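Local atomic coordinates of F420-dependent methylenetetrahydromethanopterin dehydrogenase (Methanopyrus kandleri, PDB entry 3IQF), a protein that catalyses the reversible, coenzyme F420-dependent reduction of methenyl-tetrahydromethanopterin to methylene-tetrahydromethanopterin in methanogenesis from carbon dioxide. Residues D122-A127 against E219-E224. Residues are numbered along the deposited sequence; the frame is centred on the assembly and turned at random.
Sequences DAMLGA and EGCFVE. With E4M (1-{4-[(6S,6aR,7R)-3-amino-6,7-dimethyl-1-oxo-1,2,5,6,6a,7-hexahydro-8H-imidazo[1,5-f]pteridin-10-ium-8-yl]phenyl}-1-deoxy-5-O-{5-O-[(S)-{[(1S)-1,3-dicarboxypropyl]oxy}(hydroxy)phosphoryl]-alpha-D-ribofuranosyl}-D-ribitol), chain M.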
loop_
_atom_site.group_PDB
_atom_site.type_symbol
_atom_site.label_atom_id
_atom_site.label_comp_id
_atom_site.label_asym_id
_atom_site.label_seq_id
_atom_site.Cartn_x
_atom_site.Cartn_y
_atom_site.Cartn_z
ATOM N N ASP A 122 4.534 18.907 -16.735
ATOM C CA ASP A 122 4.160 18.095 -17.916
ATOM C C ASP A 122 5.408 17.577 -18.621
ATOM O O ASP A 122 5.802 18.076 -19.682
ATOM C CB ASP A 122 3.308 18.918 -18.865
ATOM C CG ASP A 122 2.356 18.064 -19.700
ATOM O OD1 ASP A 122 2.678 16.879 -20.028
ATOM O OD2 ASP A 122 1.292 18.628 -20.060
ATOM N N ALA A 123 6.049 16.600 -17.985
ATOM C CA ALA A 123 7.439 16.229 -18.287
ATOM C C ALA A 123 7.561 15.346 -19.505
ATOM O O ALA A 123 6.722 14.477 -19.713
ATOM C CB ALA A 123 8.031 15.517 -17.115
ATOM N N MET A 124 8.630 15.534 -20.287
ATOM C CA MET A 124 8.924 14.592 -21.361
ATOM C C MET A 124 9.204 13.195 -20.793
ATOM O O MET A 124 9.891 13.056 -19.781
ATOM C CB MET A 124 10.120 15.030 -22.185
ATOM C CG MET A 124 10.362 14.125 -23.376
ATOM S SD MET A 124 11.872 14.526 -24.259
ATOM C CE MET A 124 13.139 13.906 -23.177
ATOM N N LEU A 125 8.698 12.188 -21.497
ATOM C CA LEU A 125 8.882 10.796 -21.114
ATOM C C LEU A 125 10.203 10.213 -21.663
ATOM O O LEU A 125 10.973 10.891 -22.338
ATOM C CB LEU A 125 7.659 9.953 -21.530
ATOM C CG LEU A 125 7.102 10.058 -22.958
ATOM C CD1 LEU A 125 8.144 9.610 -23.964
ATOM C CD2 LEU A 125 5.825 9.236 -23.093
ATOM N N GLY A 126 10.442 8.938 -21.355
ATOM C CA GLY A 126 11.712 8.271 -21.617
ATOM C C GLY A 126 11.698 7.621 -22.987
ATOM O O GLY A 126 11.604 6.395 -23.127
ATOM N N ALA A 127 11.772 8.454 -24.005
ATOM C CA ALA A 127 11.519 8.031 -25.394
ATOM C C ALA A 127 12.757 7.389 -26.083
ATOM O O ALA A 127 13.365 7.959 -27.017
ATOM C CB ALA A 127 10.982 9.243 -26.220
ATOM N N GLU A 219 18.343 13.733 -20.027
ATOM C CA GLU A 219 19.634 13.059 -19.923
ATOM C C GLU A 219 19.612 11.724 -20.677
ATOM O O GLU A 219 20.487 11.444 -21.484
ATOM C CB GLU A 219 20.037 12.820 -18.462
ATOM C CG GLU A 219 21.443 12.223 -18.313
ATOM C CD GLU A 219 21.768 11.777 -16.887
ATOM O OE1 GLU A 219 21.180 12.330 -15.930
ATOM O OE2 GLU A 219 22.617 10.873 -16.730
ATOM N N GLY A 220 18.602 10.910 -20.435
ATOM C CA GLY A 220 18.541 9.592 -21.071
ATOM C C GLY A 220 18.319 9.618 -22.577
ATOM O O GLY A 220 18.798 8.743 -23.315
ATOM N N CYS A 221 17.597 10.614 -23.067
ATOM C CA CYS A 221 17.268 10.653 -24.505
ATOM C C CYS A 221 18.238 11.439 -25.349
ATOM O O CYS A 221 18.415 11.095 -26.529
ATOM C CB CYS A 221 15.888 11.236 -24.720
ATOM S SG CYS A 221 14.643 10.148 -24.159
ATOM N N PHE A 222 18.841 12.487 -24.774
ATOM C CA PHE A 222 19.654 13.431 -25.546
ATOM C C PHE A 222 21.124 13.543 -25.141
ATOM O O PHE A 222 21.934 14.071 -25.917
ATOM C CB PHE A 222 19.038 14.840 -25.485
ATOM C CG PHE A 222 17.635 14.925 -26.055
ATOM C CD1 PHE A 222 17.398 14.635 -27.387
ATOM C CD2 PHE A 222 16.582 15.328 -25.274
ATOM C CE1 PHE A 222 16.117 14.714 -27.919
ATOM C CE2 PHE A 222 15.285 15.413 -25.794
ATOM C CZ PHE A 222 15.055 15.110 -27.112
ATOM N N VAL A 223 21.498 13.082 -23.951
ATOM C CA VAL A 223 22.885 13.285 -23.514
ATOM C C VAL A 223 23.616 11.956 -23.459
ATOM O O VAL A 223 24.669 11.808 -24.108
ATOM C CB VAL A 223 23.005 13.938 -22.121
ATOM C CG1 VAL A 223 24.495 14.145 -21.776
ATOM C CG2 VAL A 223 22.240 15.255 -22.081
ATOM N N GLU A 224 23.070 11.006 -22.686
ATOM C CA GLU A 224 23.686 9.705 -22.548
ATOM C C GLU A 224 23.572 8.972 -23.876
ATOM O O GLU A 224 22.508 8.925 -24.459
ATOM C CB GLU A 224 23.013 8.883 -21.448
ATOM C CG GLU A 224 23.559 7.448 -21.323
ATOM C CD GLU A 224 25.014 7.425 -20.922
ATOM O OE1 GLU A 224 25.859 6.838 -21.659
ATOM O OE2 GLU A 224 25.306 8.016 -19.867
HETATM N N1 E4M M . 3.124 11.946 -23.959
HETATM C C2 E4M M . 3.421 12.858 -23.013
HETATM N N3 E4M M . 4.659 13.439 -22.991
HETATM C C4 E4M M . 5.617 13.108 -23.908
HETATM N N5 E4M M . 6.185 11.716 -25.873
HETATM C C6 E4M M . 5.622 11.373 -27.177
HETATM C C7 E4M M . 4.638 10.235 -26.877
HETATM N N8 E4M M . 3.722 10.644 -25.810
HETATM C C9 E4M M . 6.857 11.050 -28.069
HETATM P PA E4M M . 20.824 2.579 -32.498
HETATM C C10 E4M M . 7.464 12.299 -26.194
HETATM N N10 E4M M . 7.913 11.924 -27.516
HETATM C C11 E4M M . 12.000 12.055 -28.605
HETATM C C12 E4M M . 11.139 11.148 -29.221
HETATM C C13 E4M M . 9.799 11.103 -28.851
HETATM C C14 E4M M . 9.291 11.969 -27.887
HETATM C C15 E4M M . 10.158 12.899 -27.262
HETATM C C16 E4M M . 11.504 12.920 -27.615
HETATM O O2A E4M M . 19.742 2.621 -33.585
HETATM C C1J E4M M . 16.927 6.301 -30.720
HETATM O O1A E4M M . 21.235 1.197 -32.006
HETATM C C2J E4M M . 16.034 5.073 -30.549
HETATM O O2J E4M M . 14.812 5.395 -29.891
HETATM O O3A E4M M . 21.970 3.550 -32.685
HETATM C C3J E4M M . 16.898 4.068 -29.806
HETATM O O3J E4M M . 16.825 4.217 -28.410
HETATM C C4A E4M M . 5.301 12.147 -24.876
HETATM C C4J E4M M . 18.303 4.454 -30.230
HETATM O O4J E4M M . 18.270 5.836 -30.591
HETATM C C5J E4M M . 18.722 3.668 -31.449
HETATM O O5J E4M M . 20.034 3.181 -31.219
HETATM C C7M E4M M . 3.816 9.817 -28.106
HETATM C C8A E4M M . 4.039 11.578 -24.885
HETATM C C9M E4M M . 6.572 11.342 -29.553
HETATM N NA2 E4M M . 2.465 13.197 -22.114
HETATM O OH4 E4M M . 6.766 13.636 -23.869
HETATM C CX1 E4M M . 13.468 12.099 -28.989
HETATM C CX2 E4M M . 14.172 10.763 -28.803
HETATM O OX2 E4M M . 14.397 10.509 -27.404
HETATM C CX3 E4M M . 15.543 10.764 -29.474
HETATM O OX3 E4M M . 15.472 10.954 -30.887
HETATM C CX4 E4M M . 16.250 9.457 -29.164
HETATM O OX4 E4M M . 17.651 9.678 -29.278
HETATM C CX5 E4M M . 15.831 8.311 -30.057
HETATM O OX5 E4M M . 16.717 7.256 -29.702
#
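Ala-127 and Cys-221 bring the two backbones closest, with 6.4 Å between their CA atoms, where the loop 122-127 meets the C-terminal part of helix 197-223. The loop bends in an inverse gamma turn centred on Gly-126, while the helix widens into a pi-type turn in which Glu-219 O accepts from both Val-223 N and Glu-224 N. No hydrogen bond joins the segments directly. Cys-221 points at the loop and sets its SG 3.3 Å from Ala-127 N. Met-124 reaches across because its CG stands trans to the main-chain N (chi1 -175°) and the chain then bends at chi3; its CE methyl lies 3.7 Å from Phe-222 CE2 and also touches Cys-221 CB. Its SD makes an oblique Met-aromatic contact, 5.1 Å from the centroid of the Phe-222 ring, while Cys-221 CB covers one face of that ring. The bound pterin substrate, E4M, bridges both segments: its OX2 hydroxyl donates to Ala-127 O (2.8 Å) and its OX4 to Cys-221 O (3.2 Å). Leu-125 packs against the pterin head group, its CG lying 3.4 Å from C4A of E4M; Met-124 SD and Ala-127 CB touch the phenyl ring. With Glu-130 and Asn-141, which also bond the ligand, loop and helix thus line the methenyl-tetrahydromethanopterin site, beyond the C-terminal end of strand 115-119 in the parallel sheet.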